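Local structure of PROTEIN (hypothetical protein EF0366) (Enterococcus faecalis, 1VPY) at residues A[202-207]-A[252-257]. The protein is of unknown function but belongs to the DUF72 family and folds as a TIM-type alpha/beta barrel. Residues are numbered along the deposited sequence; the frame is centred on the assembly and turned at random.
Sequences LFRFHG and GVIFNN
N256 ND2 donates a hydrogen bond to H206 ND1, 3.0 Å away, entering at the imidazole edge close to the ring plane; the amide itself stands steeply to that ring, 74° between planes. H206 NE2 is hydrogen-bonded to E150, and N256 OD1 to T19, so both ends of the amide are tied. R204 runs alongside N256, but its NH2 and N256 ND2 are both donors and do not bond. H206 CE1 lies over one face of the R204 guanidinium, whose NH1 and NH2 form salt bridges with E150 and E46. Toward the strands' N-terminal ends, parallel pairing is regular from L202-G252 to F205-F255, then slips by one. F203 N and F205 N donate hydrogen bonds to G252 O and I254 O; F203 O receives I254 N, and F205 O, ending its strand, takes N256 N (2.7 Å) from the loop beyond the other. L202 CD1 meets I254 CG1 on the barrel-interior face. On the opposite face F205 turns its CD2-CE2 edge onto the face of F255 in a T-shaped pair, centroids 5.1 Å apart, while V253 CG1 touches F205 CE2; helices 231-245 and 260-273 pack outside. The seventh and eighth strands thus join an apolar outer layer to a charged C-terminal mouth, where TIM barrels usually hold active sites, though this cluster's role is unknown.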
loop_
_atom_site.group_PDB
_atom_site.type_symbol
_atom_site.label_atom_id
_atom_site.label_comp_id
_atom_site.label_asym_id
_atom_site.label_seq_id
_atom_site.Cartn_x
_atom_site.Cartn_y
_atom_site.Cartn_z
ATOM N N LEU A 202 -1.532 -2.398 6.536
ATOM C CA LEU A 202 -0.491 -2.427 5.525
ATOM C C LEU A 202 0.692 -1.563 5.941
ATOM O O LEU A 202 0.534 -0.374 6.271
ATOM C CB LEU A 202 -1.031 -1.997 4.152
ATOM C CG LEU A 202 -0.066 -2.029 2.958
ATOM C CD1 LEU A 202 0.394 -3.449 2.630
ATOM C CD2 LEU A 202 -0.687 -1.380 1.748
ATOM N N PHE A 203 1.866 -2.193 5.927
ATOM C CA PHE A 203 3.157 -1.531 6.085
ATOM C C PHE A 203 3.762 -1.336 4.717
ATOM O O PHE A 203 3.623 -2.202 3.853
ATOM C CB PHE A 203 4.118 -2.434 6.856
ATOM C CG PHE A 203 3.910 -2.431 8.340
ATOM C CD1 PHE A 203 4.536 -1.472 9.137
ATOM C CD2 PHE A 203 3.112 -3.397 8.942
ATOM C CE1 PHE A 203 4.357 -1.467 10.508
ATOM C CE2 PHE A 203 2.928 -3.404 10.312
ATOM C CZ PHE A 203 3.555 -2.439 11.101
ATOM N N ARG A 204 4.458 -0.223 4.520
ATOM C CA ARG A 204 5.287 -0.049 3.331
ATOM C C ARG A 204 6.618 0.563 3.733
ATOM O O ARG A 204 6.668 1.650 4.333
ATOM C CB ARG A 204 4.596 0.825 2.281
ATOM C CG ARG A 204 3.376 0.179 1.620
ATOM C CD ARG A 204 2.808 1.076 0.534
ATOM N NE ARG A 204 3.461 0.865 -0.751
ATOM C CZ ARG A 204 3.775 1.826 -1.615
ATOM N NH1 ARG A 204 3.529 3.105 -1.344
ATOM N NH2 ARG A 204 4.359 1.504 -2.752
ATOM N N PHE A 205 7.695 -0.150 3.411
ATOM C CA PHE A 205 9.027 0.304 3.737
ATOM C C PHE A 205 9.683 0.824 2.476
ATOM O O PHE A 205 9.905 0.077 1.517
ATOM C CB PHE A 205 9.854 -0.821 4.357
ATOM C CG PHE A 205 9.186 -1.509 5.522
ATOM C CD1 PHE A 205 8.501 -0.781 6.492
ATOM C CD2 PHE A 205 9.261 -2.892 5.656
ATOM C CE1 PHE A 205 7.883 -1.422 7.569
ATOM C CE2 PHE A 205 8.658 -3.541 6.728
ATOM C CZ PHE A 205 7.965 -2.809 7.685
ATOM N N HIS A 206 9.980 2.117 2.484
ATOM C CA HIS A 206 10.534 2.799 1.324
ATOM C C HIS A 206 12.049 2.941 1.395
ATOM O O HIS A 206 12.667 3.421 0.444
ATOM C CB HIS A 206 9.901 4.187 1.186
ATOM C CG HIS A 206 8.428 4.155 0.923
ATOM N ND1 HIS A 206 7.895 3.722 -0.272
ATOM C CD2 HIS A 206 7.375 4.493 1.706
ATOM C CE1 HIS A 206 6.576 3.799 -0.217
ATOM N NE2 HIS A 206 6.237 4.262 0.973
ATOM N N GLY A 207 12.638 2.538 2.520
ATOM C CA GLY A 207 14.049 2.795 2.784
ATOM C C GLY A 207 14.256 4.201 3.315
ATOM O O GLY A 207 13.329 5.006 3.338
ATOM N N GLY A 252 -0.068 -6.832 6.039
ATOM C CA GLY A 252 0.624 -6.850 4.771
ATOM C C GLY A 252 1.871 -6.018 4.891
ATOM O O GLY A 252 1.826 -4.884 5.371
ATOM N N VAL A 253 2.989 -6.586 4.465
ATOM C CA VAL A 253 4.254 -5.875 4.461
ATOM C C VAL A 253 4.833 -5.794 3.047
ATOM O O VAL A 253 5.095 -6.820 2.408
ATOM C CB VAL A 253 5.273 -6.517 5.427
ATOM C CG1 VAL A 253 6.580 -5.749 5.407
ATOM C CG2 VAL A 253 4.708 -6.577 6.855
ATOM N N ILE A 254 5.014 -4.561 2.574
ATOM C CA ILE A 254 5.585 -4.322 1.256
ATOM C C ILE A 254 6.934 -3.626 1.376
ATOM O O ILE A 254 7.030 -2.499 1.886
ATOM C CB ILE A 254 4.630 -3.488 0.355
ATOM C CG1 ILE A 254 3.327 -4.257 0.062
ATOM C CG2 ILE A 254 5.323 -3.038 -0.924
ATOM C CD1 ILE A 254 3.488 -5.677 -0.457
ATOM N N PHE A 255 7.977 -4.312 0.918
ATOM C CA PHE A 255 9.284 -3.692 0.776
ATOM C C PHE A 255 9.334 -2.988 -0.576
ATOM O O PHE A 255 9.261 -3.628 -1.628
ATOM C CB PHE A 255 10.400 -4.733 0.903
ATOM C CG PHE A 255 10.628 -5.219 2.310
ATOM C CD1 PHE A 255 9.857 -6.253 2.841
ATOM C CD2 PHE A 255 11.607 -4.636 3.107
ATOM C CE1 PHE A 255 10.064 -6.696 4.159
ATOM C CE2 PHE A 255 11.832 -5.076 4.413
ATOM C CZ PHE A 255 11.059 -6.103 4.943
ATOM N N ASN A 256 9.426 -1.663 -0.538
ATOM C CA ASN A 256 9.406 -0.851 -1.744
ATOM C C ASN A 256 10.706 -0.045 -1.871
ATOM O O ASN A 256 10.808 0.905 -2.649
ATOM C CB ASN A 256 8.165 0.051 -1.718
ATOM C CG ASN A 256 7.994 0.866 -2.986
ATOM O OD1 ASN A 256 8.186 0.369 -4.098
ATOM N ND2 ASN A 256 7.628 2.129 -2.822
ATOM N N ASN A 257 11.709 -0.437 -1.091
ATOM C CA ASN A 257 13.013 0.209 -1.149
ATOM C C ASN A 257 13.727 -0.247 -2.407
ATOM O O ASN A 257 13.436 -1.327 -2.932
ATOM C CB ASN A 257 13.837 -0.101 0.105
ATOM C CG ASN A 257 13.954 -1.587 0.377
ATOM O OD1 ASN A 257 12.961 -2.321 0.357
ATOM N ND2 ASN A 257 15.171 -2.041 0.632
#